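Side-chain contacts in laccase (Uncultured bacterium, PDB 4F7K), which probably catalyses the copper-dependent oxidation of phenol-like substrates by molecular oxygen, as a laccase of the multicopper oxidase family: residues Ala2-Val7 against Pro35-Arg40; Ile236-Thr241 against Ser273-Leu278; Ala339-Val344 against Cys388-Pro393. One frame throughout, in Å; residues are numbered along the deposited sequence.

Contact 1. Residues Ala2-Val7 against Pro35-Arg40; sequences APVELV and PVLRAR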
ATOM      1  N   ALA A   2     -11.187  20.057   5.241  1.00 65.51           N
ATOM      2  CA  ALA A   2     -10.684  20.702   6.493  1.00 67.15           C
ATOM      3  C   ALA A   2     -11.790  20.945   7.533  1.00 67.61           C
ATOM      4  O   ALA A   2     -12.141  22.104   7.815  1.00 69.90           O
ATOM      5  CB  ALA A   2      -9.940  22.031   6.160  1.00 69.40           C
ATOM      6  N   PRO A   3     -12.331  19.864   8.124  1.00 65.81           N
ATOM      7  CA  PRO A   3     -11.989  18.467   7.871  1.00 63.39           C
ATOM      8  C   PRO A   3     -12.790  17.850   6.726  1.00 61.14           C
ATOM      9  O   PRO A   3     -14.004  18.069   6.625  1.00 61.78           O
ATOM     10  CB  PRO A   3     -12.339  17.764   9.193  1.00 63.58           C
ATOM     11  CG  PRO A   3     -13.152  18.755  10.005  1.00 65.90           C
ATOM     12  CD  PRO A   3     -13.333  19.999   9.200  1.00 66.88           C
ATOM     13  N   VAL A   4     -12.113  17.092   5.867  1.00 58.60           N
ATOM     14  CA  VAL A   4     -12.813  16.296   4.854  1.00 56.20           C
ATOM     15  C   VAL A   4     -13.560  15.161   5.557  1.00 53.48           C
ATOM     16  O   VAL A   4     -12.965  14.441   6.383  1.00 53.39           O
ATOM     17  CB  VAL A   4     -11.846  15.716   3.806  1.00 55.39           C
ATOM     18  CG1 VAL A   4     -10.772  14.874   4.465  1.00 56.55           C
ATOM     19  CG2 VAL A   4     -12.601  14.871   2.760  1.00 56.45           C
ATOM     20  N   GLU A   5     -14.849  15.004   5.248  1.00 50.30           N
ATOM     21  CA  GLU A   5     -15.581  13.835   5.740  1.00 47.04           C
ATOM     22  C   GLU A   5     -15.220  12.582   4.951  1.00 43.34           C
ATOM     23  O   GLU A   5     -15.170  12.602   3.720  1.00 42.87           O
ATOM     24  CB  GLU A   5     -17.085  14.059   5.791  1.00 47.50           C
ATOM     25  CG  GLU A   5     -17.559  14.613   7.137  1.00 52.12           C
ATOM     26  CD  GLU A   5     -19.072  14.432   7.373  1.00 58.20           C
ATOM     27  OE1 GLU A   5     -19.748  13.696   6.598  1.00 57.30           O
ATOM     28  OE2 GLU A   5     -19.589  15.028   8.351  1.00 61.29           O
ATOM     29  N   LEU A   6     -14.934  11.512   5.681  1.00 39.20           N
ATOM     30  CA  LEU A   6     -14.601  10.229   5.095  1.00 35.65           C
ATOM     31  C   LEU A   6     -15.617   9.217   5.618  1.00 34.68           C
ATOM     32  O   LEU A   6     -15.520   8.759   6.770  1.00 33.86           O
ATOM     33  CB  LEU A   6     -13.184   9.816   5.473  1.00 34.59           C
ATOM     34  CG  LEU A   6     -12.639   8.528   4.879  1.00 34.10           C
ATOM     35  CD1 LEU A   6     -12.529   8.580   3.325  1.00 30.15           C
ATOM     36  CD2 LEU A   6     -11.298   8.223   5.506  1.00 32.08           C
ATOM     37  N   VAL A   7     -16.619   8.913   4.790  1.00 32.22           N
ATOM     38  CA  VAL A   7     -17.740   8.124   5.261  1.00 31.26           C
ATOM     39  C   VAL A   7     -17.617   6.703   4.778  1.00 29.46           C
ATOM     40  O   VAL A   7     -17.697   6.468   3.582  1.00 29.00           O
ATOM     41  CB  VAL A   7     -19.111   8.701   4.824  1.00 32.48           C
ATOM     42  CG1 VAL A   7     -20.228   8.022   5.613  1.00 30.86           C
ATOM     43  CG2 VAL A   7     -19.168  10.260   5.037  1.00 33.10           C
ATOM     44  N   PRO A  35     -11.859   8.089  -2.079  1.00 28.23           N
ATOM     45  CA  PRO A  35     -11.222   9.294  -2.600  1.00 29.47           C
ATOM     46  C   PRO A  35      -9.713   9.321  -2.366  1.00 29.61           C
ATOM     47  O   PRO A  35      -9.255   8.775  -1.366  1.00 29.83           O
ATOM     48  CB  PRO A  35     -11.858  10.418  -1.755  1.00 30.42           C
ATOM     49  CG  PRO A  35     -12.232   9.718  -0.451  1.00 29.78           C
ATOM     50  CD  PRO A  35     -12.717   8.375  -0.908  1.00 28.53           C
ATOM     51  N   VAL A  36      -8.976   9.931  -3.291  1.00 29.89           N
ATOM     52  CA  VAL A  36      -7.554  10.252  -3.137  1.00 33.06           C
ATOM     53  C   VAL A  36      -7.414  11.392  -2.136  1.00 34.27           C
ATOM     54  O   VAL A  36      -7.882  12.489  -2.382  1.00 36.31           O
ATOM     55  CB  VAL A  36      -6.928  10.804  -4.501  1.00 33.84           C
ATOM     56  CG1 VAL A  36      -5.428  10.968  -4.398  1.00 35.61           C
ATOM     57  CG2 VAL A  36      -7.260   9.915  -5.685  1.00 32.67           C
ATOM     58  N   LEU A  37      -6.790  11.127  -1.000  1.00 35.18           N
ATOM     59  CA  LEU A  37      -6.463  12.164  -0.028  1.00 36.28           C
ATOM     60  C   LEU A  37      -5.071  12.717  -0.342  1.00 37.99           C
ATOM     61  O   LEU A  37      -4.123  11.956  -0.498  1.00 37.30           O
ATOM     62  CB  LEU A  37      -6.525  11.589   1.395  1.00 35.89           C
ATOM     63  CG  LEU A  37      -7.882  10.905   1.689  1.00 36.42           C
ATOM     64  CD1 LEU A  37      -7.817  10.214   3.013  1.00 34.12           C
ATOM     65  CD2 LEU A  37      -9.064  11.900   1.649  1.00 34.00           C
ATOM     66  N   ARG A  38      -4.979  14.039  -0.462  1.00 39.78           N
ATOM     67  CA  ARG A  38      -3.779  14.729  -0.886  1.00 42.14           C
ATOM     68  C   ARG A  38      -3.407  15.808   0.120  1.00 42.73           C
ATOM     69  O   ARG A  38      -4.279  16.501   0.633  1.00 41.57           O
ATOM     70  CB  ARG A  38      -4.021  15.406  -2.245  1.00 43.84           C
ATOM     71  CG  ARG A  38      -3.311  14.724  -3.382  1.00 48.58           C
ATOM     72  CD  ARG A  38      -4.181  14.485  -4.672  1.00 53.21           C
ATOM     73  NE  ARG A  38      -3.379  13.877  -5.757  1.00 56.67           N
ATOM     74  CZ  ARG A  38      -2.140  14.279  -6.102  1.00 60.31           C
ATOM     75  NH1 ARG A  38      -1.545  15.293  -5.471  1.00 58.75           N
ATOM     76  NH2 ARG A  38      -1.485  13.680  -7.090  1.00 61.10           N
ATOM     77  N   ALA A  39      -2.102  15.941   0.389  1.00 43.77           N
ATOM     78  CA  ALA A  39      -1.559  17.082   1.145  1.00 45.17           C
ATOM     79  C   ALA A  39      -0.081  17.236   0.824  1.00 46.73           C
ATOM     80  O   ALA A  39       0.563  16.261   0.500  1.00 47.07           O
ATOM     81  CB  ALA A  39      -1.754  16.854   2.637  1.00 44.81           C
ATOM     82  N   ARG A  40       0.467  18.442   0.908  1.00 48.18           N
ATOM     83  CA  ARG A  40       1.906  18.623   0.723  1.00 50.38           C
ATOM     84  C   ARG A  40       2.650  18.088   1.955  1.00 49.87           C
ATOM     85  O   ARG A  40       2.128  18.113   3.076  1.00 49.61           O
ATOM     86  CB  ARG A  40       2.263  20.115   0.469  1.00 52.61           C
ATOM     87  CG  ARG A  40       1.482  20.736  -0.673  1.00 54.79           C
ATOM     88  CD  ARG A  40       1.922  22.165  -0.992  1.00 60.57           C
ATOM     89  NE  ARG A  40       2.819  22.207  -2.144  1.00 63.39           N
TER

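Contact 2. Residues Ile236-Thr241 against Ser273-Leu278; sequences IADVIT and SEIPAL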
ATOM      1  N   ILE A 236       8.649   6.355 -12.680  1.00 45.14           N
ATOM      2  CA  ILE A 236       8.561   7.403 -13.652  1.00 47.03           C
ATOM      3  C   ILE A 236       9.074   6.835 -14.962  1.00 48.79           C
ATOM      4  O   ILE A 236      10.121   6.198 -15.008  1.00 50.62           O
ATOM      5  CB  ILE A 236       9.305   8.670 -13.192  1.00 49.44           C
ATOM      6  CG1 ILE A 236       8.537   9.290 -12.011  1.00 48.20           C
ATOM      7  CG2 ILE A 236       9.451   9.644 -14.345  1.00 49.60           C
ATOM      8  CD1 ILE A 236       9.403  10.257 -11.159  1.00 51.49           C
ATOM      9  N   ALA A 237       8.322   7.067 -16.025  1.00 48.59           N
ATOM     10  CA  ALA A 237       8.661   6.518 -17.308  1.00 49.89           C
ATOM     11  C   ALA A 237       8.071   7.378 -18.406  1.00 51.33           C
ATOM     12  O   ALA A 237       7.161   8.183 -18.167  1.00 49.81           O
ATOM     13  CB  ALA A 237       8.165   5.072 -17.416  1.00 48.09           C
ATOM     14  N   ASP A 238       8.628   7.219 -19.606  1.00 54.06           N
ATOM     15  CA  ASP A 238       8.163   7.915 -20.788  1.00 55.76           C
ATOM     16  C   ASP A 238       7.322   6.949 -21.598  1.00 54.93           C
ATOM     17  O   ASP A 238       7.649   5.751 -21.695  1.00 54.18           O
ATOM     18  CB  ASP A 238       9.358   8.383 -21.628  1.00 59.56           C
ATOM     19  CG  ASP A 238      10.225   9.424 -20.906  1.00 62.24           C
ATOM     20  OD1 ASP A 238       9.681  10.428 -20.395  1.00 60.56           O
ATOM     21  OD2 ASP A 238      11.464   9.235 -20.863  1.00 65.68           O
ATOM     22  N   VAL A 239       6.246   7.463 -22.183  1.00 54.74           N
ATOM     23  CA  VAL A 239       5.384   6.651 -23.031  1.00 55.23           C
ATOM     24  C   VAL A 239       6.058   6.476 -24.387  1.00 59.34           C
ATOM     25  O   VAL A 239       6.184   7.447 -25.159  1.00 61.46           O
ATOM     26  CB  VAL A 239       4.011   7.295 -23.208  1.00 54.24           C
ATOM     27  CG1 VAL A 239       3.125   6.411 -24.072  1.00 53.29           C
ATOM     28  CG2 VAL A 239       3.373   7.569 -21.839  1.00 51.76           C
ATOM     29  N   ILE A 240       6.502   5.256 -24.687  1.00 60.58           N
ATOM     30  CA  ILE A 240       7.344   5.089 -25.889  1.00 65.12           C
ATOM     31  C   ILE A 240       6.625   4.708 -27.185  1.00 66.91           C
ATOM     32  O   ILE A 240       7.241   4.729 -28.245  1.00 70.11           O
ATOM     33  CB  ILE A 240       8.629   4.213 -25.663  1.00 65.87           C
ATOM     34  CG1 ILE A 240       8.290   2.810 -25.182  1.00 64.41           C
ATOM     35  CG2 ILE A 240       9.592   4.889 -24.696  1.00 65.61           C
ATOM     36  CD1 ILE A 240       9.527   1.916 -25.072  1.00 69.26           C
ATOM     37  N   THR A 241       5.331   4.396 -27.124  1.00 65.60           N
ATOM     38  CA  THR A 241       4.632   3.966 -28.343  1.00 67.59           C
ATOM     39  C   THR A 241       3.163   4.418 -28.448  1.00 66.27           C
ATOM     40  O   THR A 241       2.709   5.231 -27.645  1.00 64.24           O
ATOM     41  CB  THR A 241       4.787   2.431 -28.567  1.00 68.02           C
ATOM     42  OG1 THR A 241       4.562   2.122 -29.955  1.00 71.71           O
ATOM     43  CG2 THR A 241       3.848   1.630 -27.643  1.00 64.10           C
ATOM     44  N   SER A 273      15.092  13.468 -21.621  1.00 84.30           N
ATOM     45  CA  SER A 273      15.835  13.760 -20.397  1.00 84.90           C
ATOM     46  C   SER A 273      16.001  12.518 -19.541  1.00 82.08           C
ATOM     47  O   SER A 273      15.255  11.537 -19.686  1.00 78.48           O
ATOM     48  CB  SER A 273      15.140  14.857 -19.578  1.00 84.31           C
ATOM     49  N   GLU A 274      16.989  12.571 -18.652  1.00 83.52           N
ATOM     50  CA  GLU A 274      17.166  11.550 -17.630  1.00 81.40           C
ATOM     51  C   GLU A 274      15.902  11.448 -16.761  1.00 77.29           C
ATOM     52  O   GLU A 274      15.269  12.467 -16.450  1.00 77.08           O
ATOM     53  CB  GLU A 274      18.368  11.902 -16.751  1.00 84.12           C
ATOM     54  N   ILE A 275      15.522  10.231 -16.378  1.00 74.09           N
ATOM     55  CA  ILE A 275      14.503  10.086 -15.353  1.00 70.89           C
ATOM     56  C   ILE A 275      15.152  10.508 -14.032  1.00 71.89           C
ATOM     57  O   ILE A 275      16.090   9.855 -13.566  1.00 72.95           O
ATOM     58  CB  ILE A 275      13.945   8.642 -15.248  1.00 67.79           C
ATOM     59  CG1 ILE A 275      12.875   8.381 -16.311  1.00 66.81           C
ATOM     60  CG2 ILE A 275      13.366   8.413 -13.886  1.00 65.38           C
ATOM     61  CD1 ILE A 275      13.429   7.858 -17.624  1.00 70.21           C
ATOM     62  N   PRO A 276      14.655  11.601 -13.423  1.00 72.05           N
ATOM     63  CA  PRO A 276      15.315  12.137 -12.231  1.00 73.27           C
ATOM     64  C   PRO A 276      15.040  11.235 -11.020  1.00 70.05           C
ATOM     65  O   PRO A 276      14.115  10.416 -11.053  1.00 66.87           O
ATOM     66  CB  PRO A 276      14.626  13.484 -12.051  1.00 73.42           C
ATOM     67  CG  PRO A 276      13.197  13.190 -12.488  1.00 70.80           C
ATOM     68  CD  PRO A 276      13.340  12.238 -13.655  1.00 70.22           C
ATOM     69  N   ALA A 277      15.847  11.373  -9.973  1.00 71.03           N
ATOM     70  CA  ALA A 277      15.558  10.708  -8.710  1.00 68.31           C
ATOM     71  C   ALA A 277      14.648  11.605  -7.863  1.00 66.76           C
ATOM     72  O   ALA A 277      14.674  12.834  -7.991  1.00 68.54           O
ATOM     73  CB  ALA A 277      16.850  10.399  -7.970  1.00 70.19           C
ATOM     74  N   LEU A 278      13.848  10.989  -7.000  1.00 63.15           N
ATOM     75  CA  LEU A 278      13.022  11.750  -6.053  1.00 62.21           C
ATOM     76  C   LEU A 278      13.871  12.325  -4.901  1.00 64.26           C
ATOM     77  O   LEU A 278      14.832  11.686  -4.462  1.00 65.24           O
ATOM     78  CB  LEU A 278      11.861  10.891  -5.510  1.00 57.72           C
ATOM     79  CG  LEU A 278      10.794  10.467  -6.529  1.00 56.10           C
ATOM     80  CD1 LEU A 278       9.802   9.513  -5.905  1.00 52.94           C
ATOM     81  CD2 LEU A 278      10.057  11.667  -7.124  1.00 55.53           C
TER

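Contact 3. Residues Ala339-Val344 against Cys388-Pro393; sequences ARIRLV and CVFDNP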
ATOM      1  N   ALA A 339      16.862  -1.868  16.294  1.00 64.79           N
ATOM      2  CA  ALA A 339      16.473  -3.255  16.503  1.00 63.95           C
ATOM      3  C   ALA A 339      16.736  -4.069  15.257  1.00 62.47           C
ATOM      4  O   ALA A 339      16.551  -3.572  14.145  1.00 61.10           O
ATOM      5  CB  ALA A 339      14.999  -3.332  16.847  1.00 62.05           C
ATOM      6  N   ARG A 340      17.167  -5.312  15.446  1.00 62.70           N
ATOM      7  CA  ARG A 340      17.162  -6.306  14.377  1.00 61.32           C
ATOM      8  C   ARG A 340      16.099  -7.328  14.730  1.00 59.55           C
ATOM      9  O   ARG A 340      16.197  -7.994  15.759  1.00 61.12           O
ATOM     10  CB  ARG A 340      18.527  -6.998  14.238  1.00 64.35           C
ATOM     11  N   ILE A 341      15.066  -7.427  13.906  1.00 56.60           N
ATOM     12  CA  ILE A 341      14.036  -8.428  14.128  1.00 55.29           C
ATOM     13  C   ILE A 341      14.225  -9.560  13.129  1.00 54.58           C
ATOM     14  O   ILE A 341      14.265  -9.327  11.924  1.00 53.45           O
ATOM     15  CB  ILE A 341      12.576  -7.852  14.057  1.00 53.03           C
ATOM     16  CG1 ILE A 341      12.444  -6.680  15.035  1.00 54.35           C
ATOM     17  CG2 ILE A 341      11.556  -8.961  14.390  1.00 49.93           C
ATOM     18  CD1 ILE A 341      11.099  -5.976  15.045  1.00 52.81           C
ATOM     19  N   ARG A 342      14.390 -10.770  13.650  1.00 55.61           N
ATOM     20  CA  ARG A 342      14.425 -11.964  12.836  1.00 55.26           C
ATOM     21  C   ARG A 342      13.016 -12.477  12.728  1.00 52.84           C
ATOM     22  O   ARG A 342      12.370 -12.730  13.748  1.00 53.28           O
ATOM     23  CB  ARG A 342      15.291 -13.026  13.495  1.00 58.00           C
ATOM     24  CG  ARG A 342      15.422 -14.304  12.697  1.00 59.36           C
ATOM     25  CD  ARG A 342      16.777 -14.980  12.949  1.00 63.84           C
ATOM     26  NE  ARG A 342      17.853 -14.287  12.241  1.00 67.40           N
ATOM     27  CZ  ARG A 342      19.134 -14.646  12.263  1.00 71.81           C
ATOM     28  NH1 ARG A 342      19.526 -15.708  12.959  1.00 72.84           N
ATOM     29  NH2 ARG A 342      20.026 -13.941  11.584  1.00 73.54           N
ATOM     30  N   LEU A 343      12.548 -12.623  11.494  1.00 50.28           N
ATOM     31  CA  LEU A 343      11.190 -13.099  11.203  1.00 48.05           C
ATOM     32  C   LEU A 343      11.260 -14.519  10.664  1.00 47.54           C
ATOM     33  O   LEU A 343      11.765 -14.747   9.565  1.00 47.90           O
ATOM     34  CB  LEU A 343      10.523 -12.177  10.183  1.00 45.78           C
ATOM     35  CG  LEU A 343      10.398 -10.721  10.642  1.00 47.26           C
ATOM     36  CD1 LEU A 343      10.131  -9.821   9.441  1.00 44.55           C
ATOM     37  CD2 LEU A 343       9.288 -10.567  11.694  1.00 47.51           C
ATOM     38  N   VAL A 344      10.789 -15.474  11.451  1.00 47.83           N
ATOM     39  CA  VAL A 344      10.908 -16.890  11.106  1.00 47.83           C
ATOM     40  C   VAL A 344       9.550 -17.408  10.619  1.00 46.15           C
ATOM     41  O   VAL A 344       8.584 -17.471  11.372  1.00 44.75           O
ATOM     42  CB  VAL A 344      11.448 -17.722  12.307  1.00 50.76           C
ATOM     43  CG1 VAL A 344      11.599 -19.213  11.959  1.00 50.52           C
ATOM     44  CG2 VAL A 344      12.805 -17.156  12.803  1.00 52.21           C
ATOM     45  N   CYS A 388      15.172  -1.841  12.251  1.00 65.49           N
ATOM     46  CA  CYS A 388      14.342  -0.672  12.491  1.00 67.59           C
ATOM     47  C   CYS A 388      14.892   0.226  13.597  1.00 73.17           C
ATOM     48  O   CYS A 388      15.332  -0.240  14.625  1.00 74.49           O
ATOM     49  CB  CYS A 388      12.939  -1.111  12.877  1.00 64.18           C
ATOM     50  SG  CYS A 388      11.847   0.258  13.239  1.00 61.47           S
ATOM     51  N   VAL A 389      14.809   1.530  13.390  1.00 38.80           N
ATOM     52  CA  VAL A 389      15.109   2.475  14.452  1.00 41.32           C
ATOM     53  C   VAL A 389      13.794   2.941  15.020  1.00 42.81           C
ATOM     54  O   VAL A 389      13.110   3.768  14.414  1.00 43.37           O
ATOM     55  CB  VAL A 389      15.952   3.696  13.933  1.00 42.22           C
ATOM     56  CG1 VAL A 389      16.153   4.764  15.053  1.00 41.92           C
ATOM     57  CG2 VAL A 389      17.280   3.225  13.389  1.00 42.23           C
ATOM     58  N   PHE A 390      13.451   2.412  16.189  1.00 43.99           N
ATOM     59  CA  PHE A 390      12.290   2.872  16.931  1.00 45.89           C
ATOM     60  C   PHE A 390      12.348   4.294  17.509  1.00 47.13           C
ATOM     61  O   PHE A 390      12.571   4.473  18.702  1.00 47.05           O
ATOM     62  CB  PHE A 390      11.941   1.842  17.995  1.00 45.75           C
ATOM     63  CG  PHE A 390      11.558   0.517  17.395  1.00 48.28           C
ATOM     64  CD1 PHE A 390      10.307   0.356  16.792  1.00 48.81           C
ATOM     65  CD2 PHE A 390      12.469  -0.534  17.340  1.00 48.65           C
ATOM     66  CE1 PHE A 390       9.950  -0.848  16.208  1.00 49.38           C
ATOM     67  CE2 PHE A 390      12.121  -1.742  16.749  1.00 49.05           C
ATOM     68  CZ  PHE A 390      10.853  -1.901  16.186  1.00 49.17           C
ATOM     69  N   ASP A 391      12.085   5.281  16.643  1.00 48.59           N
ATOM     70  CA  ASP A 391      12.131   6.723  16.975  1.00 49.71           C
ATOM     71  C   ASP A 391      10.740   7.349  17.221  1.00 50.73           C
ATOM     72  O   ASP A 391      10.649   8.450  17.823  1.00 50.70           O
ATOM     73  CB  ASP A 391      12.823   7.497  15.839  1.00 49.43           C
ATOM     74  CG  ASP A 391      12.123   7.287  14.487  1.00 52.01           C
ATOM     75  OD1 ASP A 391      11.187   6.471  14.459  1.00 49.32           O
ATOM     76  OD2 ASP A 391      12.493   7.912  13.465  1.00 53.60           O
ATOM     77  N   ASN A 392       9.672   6.679  16.733  1.00 50.79           N
ATOM     78  CA  ASN A 392       8.254   7.132  16.920  1.00 49.95           C
ATOM     79  C   ASN A 392       7.605   6.582  18.185  1.00 49.55           C
ATOM     80  O   ASN A 392       7.425   5.363  18.327  1.00 49.92           O
ATOM     81  CB  ASN A 392       7.388   6.779  15.682  1.00 50.44           C
ATOM     82  CG  ASN A 392       6.080   7.628  15.562  1.00 49.77           C
ATOM     83  OD1 ASN A 392       5.650   8.343  16.480  1.00 47.65           O
ATOM     84  ND2 ASN A 392       5.448   7.518  14.412  1.00 49.43           N
ATOM     85  N   PRO A 393       7.238   7.469  19.125  1.00 49.08           N
ATOM     86  CA  PRO A 393       6.769   6.956  20.410  1.00 48.58           C
ATOM     87  C   PRO A 393       5.362   6.411  20.398  1.00 48.51           C
ATOM     88  O   PRO A 393       4.457   6.970  19.748  1.00 48.62           O
ATOM     89  CB  PRO A 393       6.818   8.195  21.334  1.00 49.11           C
ATOM     90  CG  PRO A 393       7.714   9.147  20.638  1.00 49.56           C
ATOM     91  CD  PRO A 393       7.476   8.921  19.178  1.00 48.95           C
TER

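Contact 1. Residues Ala2-Val7 against Pro35-Arg40
L6 and P35 meet through their outermost carbons: the CD1 methyl of L6 comes to 4.0 Å from CG, at the far end of the pyrrolidine ring of P35. The two side chains approach at a slant, so a single methyl makes the contact with the ring. The CB of L6 does not head straight for the other segment. With CG turned opposite the backbone N (chi1 -177°), however, the branched end is carried nearer to P35. The second apolar pair is looser. V4 sends its CG1 methyl to the CD2 methyl of L37 at 4.4 Å, and both side chains set out from the backbone toward the other segment. I47 of strand 44-51 touches both V4 and L6, F45 of the same strand touches L37, and F28 borders L6 and P35.

Packing of this sort is what a beta-sandwich uses to join its layers. Strand 4-13 belongs to one sheet and strand 37-40 to the other, as in the cupredoxin-like domains from which multicopper oxidases are built. The nearest CA atoms, those of L6 and P35, are 8.5 Å apart, a gap filled by side chains from both segments.

Hydrogen bonding is absent between the segments, and each turns its backbone to its own surroundings. V4 and L6 pair with strand 44-51, N29 takes the N of V7 and the O of E5, and P35 O bonds to Y101 OH. The exposed R38 makes a salt bridge to E122. A bound glycerol, probably from crystallisation, lies about 5 Å from the P35 side chain.

Contact 2. Residues Ile236-Thr241 against Ser273-Leu278
I236 and I275 lie side by side, pointing opposite ways, and their overlap is the tight part of this contact. The CG2 methyl of I275 rests 4.1 Å from CB of I236, while CG1 of I275 sits 3.7 Å from the carbonyl O of I236, covering backbone as well as side chain. In both, CG2 stands opposite the backbone N, and CG2 of I236 meets CG2 of I275 at 4.1 Å. Further along, CD1 of I236 reaches CD2 of L278 at 4.3 Å.

Toward D238 the packing loosens. CD1 of I275 passes 4.0 Å from the carboxylate atom OD2 of D238, a plain van der Waals approach; the charge of D238 is answered by R183, whose NE pairs with OD1. Replacing I275 with an alanine removes both of its branches and would probably open a gap beside I236, whose CG2 methyl would lose its contacts with them. Beyond this, S273 and E274 lie on the solvent side, yet their carbonyl O atoms are held by R183.

The loop 273-278 thus runs over one face of the sheet where strand 232-239 lies between strands 183-190 and 204-211, with R185 and V209 of those flanking strands also touching I236 and L278.

Contact 3. Residues Ala339-Val344 against Cys388-Pro393
F390 sets the edge of its ring against A339, with CE2 only 3.3 Å from the CB methyl, which lies in the ring plane. This is close packing for two carbons. Farther round the rim, CZ stands 4.2 Å from CD1 of I341, also near the plane, so the two aliphatic groups from strand 337-344 border the ring and leave its faces to others. One face is taken by C388, whose SG lies 3.6 Å above the ring plane and over its centre. F390 owes this posture to CG standing opposite its own carbonyl carbon (chi1 -63°), which folds the ring back along the strand.

The backbones are also joined directly. A339 and C388 form an antiparallel hydrogen-bonded pair: A339 N gives to C388 O at 2.8 Å, tilted 16° from the carbonyl plane, and C388 N gives to A339 O at 2.9 Å, in the carbonyl plane and straighter (158° at the hydrogen). The side chains of A339 and C388 therefore emerge on the same face of the sheet, A339 at the ring's edge and C388 across its face. Beyond C388 the second strand leaves the first; F390 is the centre of an inverse gamma turn, with a weak bond from D391 N to V389 O.

F333 stacks on F390, and H358 meets it edge-to-face; H358 NE2 also accepts the N-H of N392. The ND2 of N392 bonds to I66 O, far back in the sequence, tying the loop after this turn to the N-terminal part of the chain; ND2 also bonds to G357 O. H358 belongs to an HLHGH sequence, the type of segment that supplies copper ligands in multicopper oxidases, so the turn after strand 383-390 probably backs the copper region of the C-terminal cupredoxin-like domain.

Overall arrangement
The three contacts follow one another along the chain and do not touch. Their centres are 29 Å apart for contacts 1 and 2, 30 Å for contacts 1 and 3, and 34 Å for contacts 2 and 3; the closest approach, between nearest atoms of contacts 1 and 2, is about 12 Å. Each illustrates a different way of closing a beta structure: sheet on sheet in contact 1, loop over sheet in contact 2, strand beside strand in contact 3. They probably fall in successive cupredoxin-like parts of the protein. Contact 3 is the one that probably lies beside the copper region, judging from the histidine-rich segment it borders, whereas contacts 1 and 2 are structural packing.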